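Local coordinates for protein Myo-inositol phosphohydrolase (Mitsuokella multacida, PDB 4WU3) that probably removes phosphate groups from inositol phosphates such as phytate, and is seen here holding inositol-(1,3,4,5)-tetrakisphosphate in a protein-tyrosine-phosphatase-like fold, at residues F207-Q212 against T250-M255; L226-S231 against A236-H241; F356-S361 against N533-F538. The protein carries 2 engineered substitutions. All blocks are in the same frame, centred on the assembly; numbering follows the deposited sequence.

Contact 1: F207-Q212 against T250-M255; sequences FRLTLQ and TIFMVM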
loop_
_atom_site.group_PDB
_atom_site.type_symbol
_atom_site.label_atom_id
_atom_site.label_comp_id
_atom_site.label_asym_id
_atom_site.label_seq_id
_atom_site.Cartn_x
_atom_site.Cartn_y
_atom_site.Cartn_z
ATOM N N PHE A 207 13.355 24.651 4.565
ATOM C CA PHE A 207 13.645 23.540 3.670
ATOM C C PHE A 207 12.364 22.740 3.428
ATOM O O PHE A 207 11.637 22.417 4.367
ATOM C CB PHE A 207 14.732 22.650 4.254
ATOM C CG PHE A 207 15.126 21.517 3.358
ATOM C CD1 PHE A 207 15.923 21.747 2.248
ATOM C CD2 PHE A 207 14.705 20.221 3.626
ATOM C CE1 PHE A 207 16.289 20.711 1.410
ATOM C CE2 PHE A 207 15.075 19.175 2.794
ATOM C CZ PHE A 207 15.869 19.422 1.682
ATOM N N ARG A 208 12.091 22.436 2.170
ATOM C CA ARG A 208 10.858 21.765 1.787
ATOM C C ARG A 208 11.126 20.397 1.191
ATOM O O ARG A 208 12.009 20.234 0.358
ATOM C CB ARG A 208 10.103 22.610 0.756
ATOM C CG ARG A 208 8.810 21.992 0.235
ATOM C CD ARG A 208 7.683 22.100 1.244
ATOM N NE ARG A 208 6.364 21.821 0.662
ATOM C CZ ARG A 208 5.596 22.727 0.057
ATOM N NH1 ARG A 208 6.008 23.975 -0.070
ATOM N NH2 ARG A 208 4.405 22.386 -0.426
ATOM N N LEU A 209 10.357 19.420 1.649
ATOM C CA LEU A 209 10.188 18.152 0.967
ATOM C C LEU A 209 8.724 17.987 0.715
ATOM O O LEU A 209 7.938 18.109 1.641
ATOM C CB LEU A 209 10.627 16.999 1.855
ATOM C CG LEU A 209 12.110 16.936 2.127
ATOM C CD1 LEU A 209 12.394 15.732 3.008
ATOM C CD2 LEU A 209 12.859 16.856 0.814
ATOM N N THR A 210 8.344 17.681 -0.518
ATOM C CA THR A 210 6.933 17.571 -0.862
ATOM C C THR A 210 6.387 16.148 -0.666
ATOM O O THR A 210 6.118 15.442 -1.632
ATOM C CB THR A 210 6.709 18.049 -2.302
ATOM O OG1 THR A 210 7.655 17.419 -3.173
ATOM C CG2 THR A 210 6.906 19.555 -2.370
ATOM N N LEU A 211 6.205 15.747 0.591
ATOM C CA LEU A 211 5.809 14.370 0.920
ATOM C C LEU A 211 4.303 14.200 1.001
ATOM O O LEU A 211 3.615 15.002 1.634
ATOM C CB LEU A 211 6.395 13.939 2.263
ATOM C CG LEU A 211 7.901 14.073 2.400
ATOM C CD1 LEU A 211 8.368 13.451 3.707
ATOM C CD2 LEU A 211 8.591 13.431 1.219
ATOM N N GLN A 212 3.807 13.140 0.374
ATOM C CA GLN A 212 2.396 12.820 0.410
ATOM C C GLN A 212 2.018 12.379 1.815
ATOM O O GLN A 212 2.727 11.580 2.435
ATOM C CB GLN A 212 2.061 11.683 -0.572
ATOM C CG GLN A 212 2.432 11.945 -2.017
ATOM C CD GLN A 212 1.533 12.970 -2.680
ATOM O OE1 GLN A 212 0.314 12.829 -2.669
ATOM N NE2 GLN A 212 2.134 14.001 -3.272
ATOM N N THR A 250 7.037 12.048 12.578
ATOM C CA THR A 250 7.697 11.054 13.419
ATOM C C THR A 250 8.715 10.231 12.642
ATOM O O THR A 250 9.757 9.868 13.177
ATOM C CB THR A 250 6.675 10.133 14.096
ATOM O OG1 THR A 250 5.836 10.932 14.933
ATOM C CG2 THR A 250 7.367 9.073 14.947
ATOM N N ILE A 251 8.421 9.943 11.380
ATOM C CA ILE A 251 9.401 9.311 10.530
ATOM C C ILE A 251 10.685 10.119 10.547
ATOM O O ILE A 251 11.771 9.549 10.673
ATOM C CB ILE A 251 8.934 9.207 9.063
ATOM C CG1 ILE A 251 7.873 8.119 8.911
ATOM C CG2 ILE A 251 10.119 8.909 8.164
ATOM C CD1 ILE A 251 7.137 8.187 7.590
ATOM N N PHE A 252 10.578 11.436 10.410
ATOM C CA PHE A 252 11.783 12.247 10.311
ATOM C C PHE A 252 12.464 12.546 11.638
ATOM O O PHE A 252 13.675 12.783 11.667
ATOM C CB PHE A 252 11.541 13.525 9.522
ATOM C CG PHE A 252 11.635 13.318 8.059
ATOM C CD1 PHE A 252 10.634 12.656 7.391
ATOM C CD2 PHE A 252 12.745 13.745 7.354
ATOM C CE1 PHE A 252 10.728 12.429 6.030
ATOM C CE2 PHE A 252 12.856 13.517 6.002
ATOM C CZ PHE A 252 11.847 12.858 5.344
ATOM N N MET A 253 11.704 12.519 12.723
ATOM C CA MET A 253 12.276 12.608 14.067
ATOM C C MET A 253 13.086 11.353 14.367
ATOM O O MET A 253 14.159 11.423 14.982
ATOM C CB MET A 253 11.174 12.781 15.113
ATOM C CG MET A 253 10.684 14.214 15.238
ATOM S SD MET A 253 11.961 15.324 15.867
ATOM C CE MET A 253 11.811 15.022 17.626
ATOM N N VAL A 254 12.558 10.210 13.922
ATOM C CA VAL A 254 13.258 8.926 14.005
ATOM C C VAL A 254 14.510 8.907 13.125
ATOM O O VAL A 254 15.562 8.455 13.568
ATOM C CB VAL A 254 12.331 7.758 13.617
ATOM C CG1 VAL A 254 13.126 6.491 13.335
ATOM C CG2 VAL A 254 11.328 7.509 14.729
ATOM N N MET A 255 14.413 9.399 11.894
ATOM C CA MET A 255 15.603 9.537 11.040
ATOM C C MET A 255 16.688 10.413 11.685
ATOM O O MET A 255 17.870 10.074 11.675
ATOM C CB MET A 255 15.228 10.123 9.676
ATOM C CG MET A 255 14.429 9.181 8.793
ATOM S SD MET A 255 13.711 10.030 7.369
ATOM C CE MET A 255 15.192 10.507 6.466
#
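The Phe252 ring, reaching from its helix toward Leu209 and Leu211, carries Met255 on one face: the sulfur SD lies 3.7 Å above the ring plane, over its centre, a Met-aromatic contact between residues nearly one helical turn apart. The two leucines meet the outer end of the ring obliquely. Leu211 CD1 comes to 3.5 Å from Phe252 CE1, and Leu209 CD1 to 3.7 Å from Phe252 CZ, so each leucine sends in a single methyl and the CZ corner sits between them. With chi1 at -68° in Leu209 and -55° in Leu211, both leucines set CG beside their own backbone N, and an extended second torsion then carries CD1 out to the ring. Thr210, between them, centres an inverse gamma turn, closed by a weak bond from Leu211 N to Leu209 O of 3.1 Å. No hydrogen bond crosses this buried, wholly apolar contact. Were Phe252 cut back to an alanine, a gap would probably open in front of both leucine methyls and the Met255 sulfur would lose the ring it lies over. Phe225 of helix 219-230 also meets the Phe252 ring, edge-to-face, and Leu209 and Leu211 touch Asp221 of that helix. Strand 205-211, outermost in its sheet, thus packs here against helices 219-230 and 247-261, while Arg208 and Thr210 turn to helix 149-161.

Contact 2: L226-S231 against A236-H241; sequences LEFYKS and AWLHYH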
loop_
_atom_site.group_PDB
_atom_site.type_symbol
_atom_site.label_atom_id
_atom_site.label_comp_id
_atom_site.label_asym_id
_atom_site.label_seq_id
_atom_site.Cartn_x
_atom_site.Cartn_y
_atom_site.Cartn_z
ATOM N N LEU A 226 19.237 14.196 2.991
ATOM C CA LEU A 226 20.607 13.895 3.426
ATOM C C LEU A 226 21.641 14.892 2.907
ATOM O O LEU A 226 22.555 15.306 3.635
ATOM C CB LEU A 226 20.999 12.483 3.010
ATOM C CG LEU A 226 20.272 11.420 3.820
ATOM C CD1 LEU A 226 20.492 10.019 3.266
ATOM C CD2 LEU A 226 20.705 11.509 5.273
ATOM N N GLU A 227 21.490 15.295 1.659
ATOM C CA GLU A 227 22.377 16.306 1.105
ATOM C C GLU A 227 22.158 17.671 1.795
ATOM O O GLU A 227 23.117 18.404 2.036
ATOM C CB GLU A 227 22.220 16.398 -0.415
ATOM C CG GLU A 227 22.697 15.142 -1.140
ATOM C CD GLU A 227 24.173 14.784 -0.898
ATOM O OE1 GLU A 227 25.062 15.654 -1.116
ATOM O OE2 GLU A 227 24.443 13.605 -0.524
ATOM N N PHE A 228 20.918 18.001 2.145
ATOM C CA PHE A 228 20.653 19.169 2.995
ATOM C C PHE A 228 21.274 18.999 4.385
ATOM O O PHE A 228 21.902 19.911 4.939
ATOM C CB PHE A 228 19.142 19.359 3.120
ATOM C CG PHE A 228 18.705 20.172 4.311
ATOM C CD1 PHE A 228 18.816 21.558 4.312
ATOM C CD2 PHE A 228 18.119 19.554 5.410
ATOM C CE1 PHE A 228 18.385 22.302 5.403
ATOM C CE2 PHE A 228 17.669 20.297 6.494
ATOM C CZ PHE A 228 17.810 21.673 6.491
ATOM N N TYR A 229 21.085 17.822 4.960
ATOM C CA TYR A 229 21.560 17.555 6.305
ATOM C C TYR A 229 23.070 17.720 6.400
ATOM O O TYR A 229 23.589 18.328 7.340
ATOM C CB TYR A 229 21.161 16.145 6.729
ATOM C CG TYR A 229 21.633 15.764 8.113
ATOM C CD1 TYR A 229 20.902 16.119 9.240
ATOM C CD2 TYR A 229 22.802 15.049 8.292
ATOM C CE1 TYR A 229 21.325 15.761 10.506
ATOM C CE2 TYR A 229 23.238 14.700 9.556
ATOM C CZ TYR A 229 22.498 15.061 10.656
ATOM O OH TYR A 229 22.920 14.701 11.921
ATOM N N LYS A 230 23.775 17.166 5.424
ATOM C CA LYS A 230 25.229 17.193 5.418
ATOM C C LYS A 230 25.808 18.589 5.218
ATOM O O LYS A 230 26.971 18.827 5.519
ATOM C CB LYS A 230 25.749 16.260 4.331
ATOM C CG LYS A 230 25.529 14.794 4.662
ATOM C CD LYS A 230 25.482 13.933 3.413
ATOM C CE LYS A 230 26.857 13.791 2.789
ATOM N NZ LYS A 230 26.802 12.933 1.574
ATOM N N SER A 231 24.999 19.515 4.720
ATOM C CA SER A 231 25.477 20.858 4.476
ATOM C C SER A 231 25.152 21.788 5.641
ATOM O O SER A 231 25.463 22.968 5.574
ATOM C CB SER A 231 24.866 21.414 3.188
ATOM O OG SER A 231 23.507 21.775 3.402
ATOM N N ALA A 236 23.045 24.081 13.958
ATOM C CA ALA A 236 21.733 24.209 13.358
ATOM C C ALA A 236 20.659 23.564 14.225
ATOM O O ALA A 236 20.861 22.492 14.786
ATOM C CB ALA A 236 21.735 23.584 11.976
ATOM N N TRP A 237 19.515 24.225 14.332
ATOM C CA TRP A 237 18.388 23.645 15.025
ATOM C C TRP A 237 17.344 23.288 13.982
ATOM O O TRP A 237 16.959 24.127 13.181
ATOM C CB TRP A 237 17.817 24.617 16.052
ATOM C CG TRP A 237 16.719 24.008 16.833
ATOM C CD1 TRP A 237 15.449 23.789 16.407
ATOM C CD2 TRP A 237 16.788 23.511 18.166
ATOM N NE1 TRP A 237 14.717 23.186 17.386
ATOM C CE2 TRP A 237 15.517 22.993 18.481
ATOM C CE3 TRP A 237 17.802 23.431 19.118
ATOM C CZ2 TRP A 237 15.225 22.431 19.721
ATOM C CZ3 TRP A 237 17.518 22.858 20.338
ATOM C CH2 TRP A 237 16.240 22.371 20.632
ATOM N N LEU A 238 16.918 22.029 13.990
ATOM C CA LEU A 238 15.943 21.515 13.032
ATOM C C LEU A 238 14.566 21.312 13.656
ATOM O O LEU A 238 14.422 20.642 14.673
ATOM C CB LEU A 238 16.427 20.183 12.459
ATOM C CG LEU A 238 17.673 20.245 11.572
ATOM C CD1 LEU A 238 17.890 18.912 10.869
ATOM C CD2 LEU A 238 17.564 21.363 10.551
ATOM N N HIS A 239 13.556 21.905 13.033
ATOM C CA HIS A 239 12.185 21.707 13.453
ATOM C C HIS A 239 11.423 21.053 12.316
ATOM O O HIS A 239 11.231 21.671 11.268
ATOM C CB HIS A 239 11.521 23.039 13.813
ATOM C CG HIS A 239 10.128 22.880 14.314
ATOM N ND1 HIS A 239 9.848 22.559 15.622
ATOM C CD2 HIS A 239 8.936 22.927 13.671
ATOM C CE1 HIS A 239 8.542 22.436 15.773
ATOM N NE2 HIS A 239 7.964 22.658 14.605
ATOM N N TYR A 240 11.016 19.799 12.518
ATOM C CA TYR A 240 10.278 19.045 11.513
ATOM C C TYR A 240 8.781 19.220 11.720
ATOM O O TYR A 240 8.279 19.207 12.858
ATOM C CB TYR A 240 10.592 17.552 11.604
ATOM C CG TYR A 240 12.035 17.194 11.388
ATOM C CD1 TYR A 240 12.576 17.159 10.119
ATOM C CD2 TYR A 240 12.855 16.867 12.461
ATOM C CE1 TYR A 240 13.903 16.827 9.922
ATOM C CE2 TYR A 240 14.175 16.534 12.279
ATOM C CZ TYR A 240 14.703 16.513 11.008
ATOM O OH TYR A 240 16.036 16.192 10.824
ATOM N N HIS A 241 8.056 19.384 10.627
ATOM C CA HIS A 241 6.610 19.390 10.723
ATOM C C HIS A 241 5.913 18.898 9.448
ATOM O O HIS A 241 6.444 18.987 8.331
ATOM C CB HIS A 241 6.118 20.784 11.104
ATOM C CG HIS A 241 5.878 21.674 9.933
ATOM N ND1 HIS A 241 4.707 21.639 9.206
ATOM C CD2 HIS A 241 6.655 22.618 9.359
ATOM C CE1 HIS A 241 4.779 22.521 8.227
ATOM N NE2 HIS A 241 5.951 23.126 8.298
#
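Phe228 holds CG anti to its backbone N (chi1 159°), which sends the ring out from the helix toward Leu238; on the strand, Leu238 tucks CG beside its own N (chi1 -67°) and splits its two methyls between a pair of aromatic neighbours. Its CD2 lies 4.1 Å from Phe228 CZ, reaching that ring obliquely as the two side chains run antiparallel, passing side by side. The other methyl, CD1, stands at the edge of the Tyr229 ring, near its plane, 4.4 Å from Tyr229 CD1. Both distances are generous, so this is light packing with one leucine as the pivot, and no hydrogen bond crosses it. At the helix end the polar bonds are mostly local. Phe228 O accepts from both Ser231 N (3.1 Å) and Ser231 OG (2.9 Å), which arrive from the same face of the carbonyl plane and tie down the last turn. On the exposed side Lys230 NZ makes a salt bridge of 3.2 Å to Glu227 OE2 and also bonds Leu317 O. In the fold this is the return half of a beta-alpha-beta crossover: strand 205-211 runs into helix 219-230, which hands the chain to the parallel strand 237-241, with strand 116-122 lying between the two strands. Leu238 also touches Tyr117 of that middle strand and His256 of helix 247-261, while Phe228 stacks on Phe207 of strand 205-211.

Contact 3: F356-S361 against N533-F538; sequences FRTMNS and NAWLHF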
loop_
_atom_site.group_PDB
_atom_site.type_symbol
_atom_site.label_atom_id
_atom_site.label_comp_id
_atom_site.label_asym_id
_atom_site.label_seq_id
_atom_site.Cartn_x
_atom_site.Cartn_y
_atom_site.Cartn_z
ATOM N N PHE A 356 4.832 20.769 -41.514
ATOM C CA PHE A 356 5.716 21.802 -42.041
ATOM C C PHE A 356 4.923 23.059 -42.293
ATOM O O PHE A 356 3.825 22.985 -42.833
ATOM C CB PHE A 356 6.354 21.367 -43.368
ATOM C CG PHE A 356 7.197 22.445 -44.021
ATOM C CD1 PHE A 356 8.497 22.665 -43.614
ATOM C CD2 PHE A 356 6.681 23.243 -45.033
ATOM C CE1 PHE A 356 9.272 23.654 -44.202
ATOM C CE2 PHE A 356 7.458 24.219 -45.633
ATOM C CZ PHE A 356 8.755 24.429 -45.210
ATOM N N ARG A 357 5.474 24.208 -41.918
ATOM C CA ARG A 357 4.836 25.485 -42.232
ATOM C C ARG A 357 5.835 26.614 -42.190
ATOM O O ARG A 357 6.858 26.520 -41.503
ATOM C CB ARG A 357 3.686 25.786 -41.265
ATOM C CG ARG A 357 4.105 26.026 -39.823
ATOM C CD ARG A 357 4.232 24.741 -39.016
ATOM N NE ARG A 357 4.238 25.013 -37.578
ATOM C CZ ARG A 357 4.423 24.094 -36.638
ATOM N NH1 ARG A 357 4.612 22.838 -36.934
ATOM N NH2 ARG A 357 4.431 24.426 -35.378
ATOM N N THR A 358 5.547 27.675 -42.939
ATOM C CA THR A 358 6.286 28.924 -42.814
ATOM C C THR A 358 5.279 29.986 -42.430
ATOM O O THR A 358 4.076 29.745 -42.467
ATOM C CB THR A 358 7.023 29.342 -44.116
ATOM O OG1 THR A 358 6.090 29.850 -45.087
ATOM C CG2 THR A 358 7.792 28.175 -44.709
ATOM N N MET A 359 5.762 31.159 -42.049
ATOM C CA MET A 359 4.869 32.233 -41.660
ATOM C C MET A 359 4.178 32.843 -42.873
ATOM O O MET A 359 3.333 33.736 -42.728
ATOM C CB MET A 359 5.635 33.290 -40.879
ATOM C CG MET A 359 6.216 32.755 -39.579
ATOM S SD MET A 359 4.911 32.119 -38.509
ATOM C CE MET A 359 4.893 30.377 -38.887
ATOM N N ASN A 360 4.523 32.353 -44.065
ATOM C CA ASN A 360 3.803 32.721 -45.289
ATOM C C ASN A 360 2.748 31.686 -45.687
ATOM O O ASN A 360 2.048 31.866 -46.684
ATOM C CB ASN A 360 4.777 32.908 -46.461
ATOM C CG ASN A 360 5.803 33.994 -46.208
ATOM O OD1 ASN A 360 5.457 35.137 -45.909
ATOM N ND2 ASN A 360 7.073 33.649 -46.345
ATOM N N SER A 361 2.638 30.605 -44.916
ATOM C CA SER A 361 1.742 29.497 -45.259
ATOM C C SER A 361 0.272 29.870 -45.098
ATOM O O SER A 361 -0.057 30.857 -44.451
ATOM C CB SER A 361 2.041 28.270 -44.389
ATOM O OG SER A 361 3.282 27.680 -44.742
ATOM N N ASN A 533 18.137 39.269 -40.841
ATOM C CA ASN A 533 17.444 38.479 -41.855
ATOM C C ASN A 533 17.625 36.968 -41.673
ATOM O O ASN A 533 17.297 36.209 -42.580
ATOM C CB ASN A 533 17.895 38.802 -43.289
ATOM C CG ASN A 533 18.071 40.279 -43.570
ATOM O OD1 ASN A 533 19.067 40.700 -44.177
ATOM N ND2 ASN A 533 17.100 41.064 -43.187
ATOM N N ALA A 534 18.183 36.531 -40.546
ATOM C CA ALA A 534 18.306 35.093 -40.290
ATOM C C ALA A 534 16.911 34.468 -40.319
ATOM O O ALA A 534 15.936 35.084 -39.872
ATOM C CB ALA A 534 18.972 34.824 -38.945
ATOM N N TRP A 535 16.827 33.257 -40.869
ATOM C CA TRP A 535 15.585 32.499 -40.912
ATOM C C TRP A 535 15.701 31.317 -39.958
ATOM O O TRP A 535 16.653 30.544 -40.042
ATOM C CB TRP A 535 15.339 31.997 -42.323
ATOM C CG TRP A 535 14.102 31.189 -42.469
ATOM C CD1 TRP A 535 13.859 29.966 -41.931
ATOM C CD2 TRP A 535 12.939 31.538 -43.220
ATOM N NE1 TRP A 535 12.616 29.529 -42.301
ATOM C CE2 TRP A 535 12.028 30.477 -43.091
ATOM C CE3 TRP A 535 12.577 32.650 -43.984
ATOM C CZ2 TRP A 535 10.780 30.484 -43.701
ATOM C CZ3 TRP A 535 11.325 32.663 -44.584
ATOM C CH2 TRP A 535 10.444 31.586 -44.436
ATOM N N LEU A 536 14.746 31.185 -39.042
ATOM C CA LEU A 536 14.781 30.111 -38.057
ATOM C C LEU A 536 13.760 29.040 -38.350
ATOM O O LEU A 536 12.560 29.316 -38.398
ATOM C CB LEU A 536 14.499 30.656 -36.665
ATOM C CG LEU A 536 15.469 31.708 -36.160
ATOM C CD1 LEU A 536 15.046 32.159 -34.771
ATOM C CD2 LEU A 536 16.890 31.183 -36.162
ATOM N N HIS A 537 14.239 27.813 -38.539
ATOM C CA HIS A 537 13.348 26.670 -38.701
ATOM C C HIS A 537 13.375 25.780 -37.470
ATOM O O HIS A 537 14.347 25.081 -37.225
ATOM C CB HIS A 537 13.721 25.837 -39.917
ATOM C CG HIS A 537 12.844 24.640 -40.093
ATOM N ND1 HIS A 537 11.675 24.677 -40.821
ATOM C CD2 HIS A 537 12.937 23.386 -39.598
ATOM C CE1 HIS A 537 11.098 23.493 -40.785
ATOM N NE2 HIS A 537 11.846 22.690 -40.054
ATOM N N PHE A 538 12.299 25.809 -36.694
ATOM C CA PHE A 538 12.223 25.012 -35.492
ATOM C C PHE A 538 11.667 23.635 -35.781
ATOM O O PHE A 538 10.689 23.486 -36.517
ATOM C CB PHE A 538 11.332 25.685 -34.467
ATOM C CG PHE A 538 11.874 26.971 -33.956
ATOM C CD1 PHE A 538 12.739 26.992 -32.890
ATOM C CD2 PHE A 538 11.505 28.165 -34.543
ATOM C CE1 PHE A 538 13.236 28.194 -32.412
ATOM C CE2 PHE A 538 12.007 29.364 -34.081
ATOM C CZ PHE A 538 12.870 29.377 -33.010
#
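Apolar packing joins Thr358 to the six-membered side of the Trp535 indole. Thr358 CB lies in the indole plane at its edge, 3.9 Å from Trp535 CZ2, and Thr358 CG2 reaches the same carbon from near that plane. Alongside, the rings of Phe356 and His537 meet by their rims without face-on-face stacking: their planes differ by 26°, and Phe356 CE1 is 3.9 Å from His537 CE1. Trp535 and His537 both set CG anti to the backbone N (chi1 179° in each), reaching across strand 390-393 to strand 357-358 and the residue just before it. Strand 535-539 is the central one of this protein-tyrosine-phosphatase-like sheet and feeds into the segment Ser540 to Arg546, a loop running into helix 545-558; that segment lines the inositol phosphate pocket, and Arg357 NH1 bonds to Gly543 O in the loop. Polar bonds fix the groups from beside the contact. Ser391 OG pairs with both Trp535 NE1 and His537 ND1, and Gln411 OE1 with Thr358 OG1 and Asn360 ND2. Within the type I turn from Thr358 to Ser361, Asn360 N donates to Thr358 OG1 (3.1 Å), making an ST turn, and Thr358 N points almost straight at Ser361 OG (2.9 Å, 173°).

Overall arrangement
Contacts 1 and 2 belong together, their centres about 10 Å apart on one five-stranded mixed sheet, while contact 3 has its centre about 50 Å from theirs, across the chain's centre, on a second sheet of the same strand order. Along the chain, strand 205-211, helix 219-230, strand 237-241 and helix 247-261 follow in turn, so 226-231 and 236-241 fall between the two segments of contact 1. The pairs also touch directly: Phe252 CB is 3.8 Å from Tyr240 CD1. Contact 3 comes later, in the second half. Strand 535-539 there holds the sheet position that 237-241 holds in the first sheet, consistent with two phosphatase-like halves built on one plan.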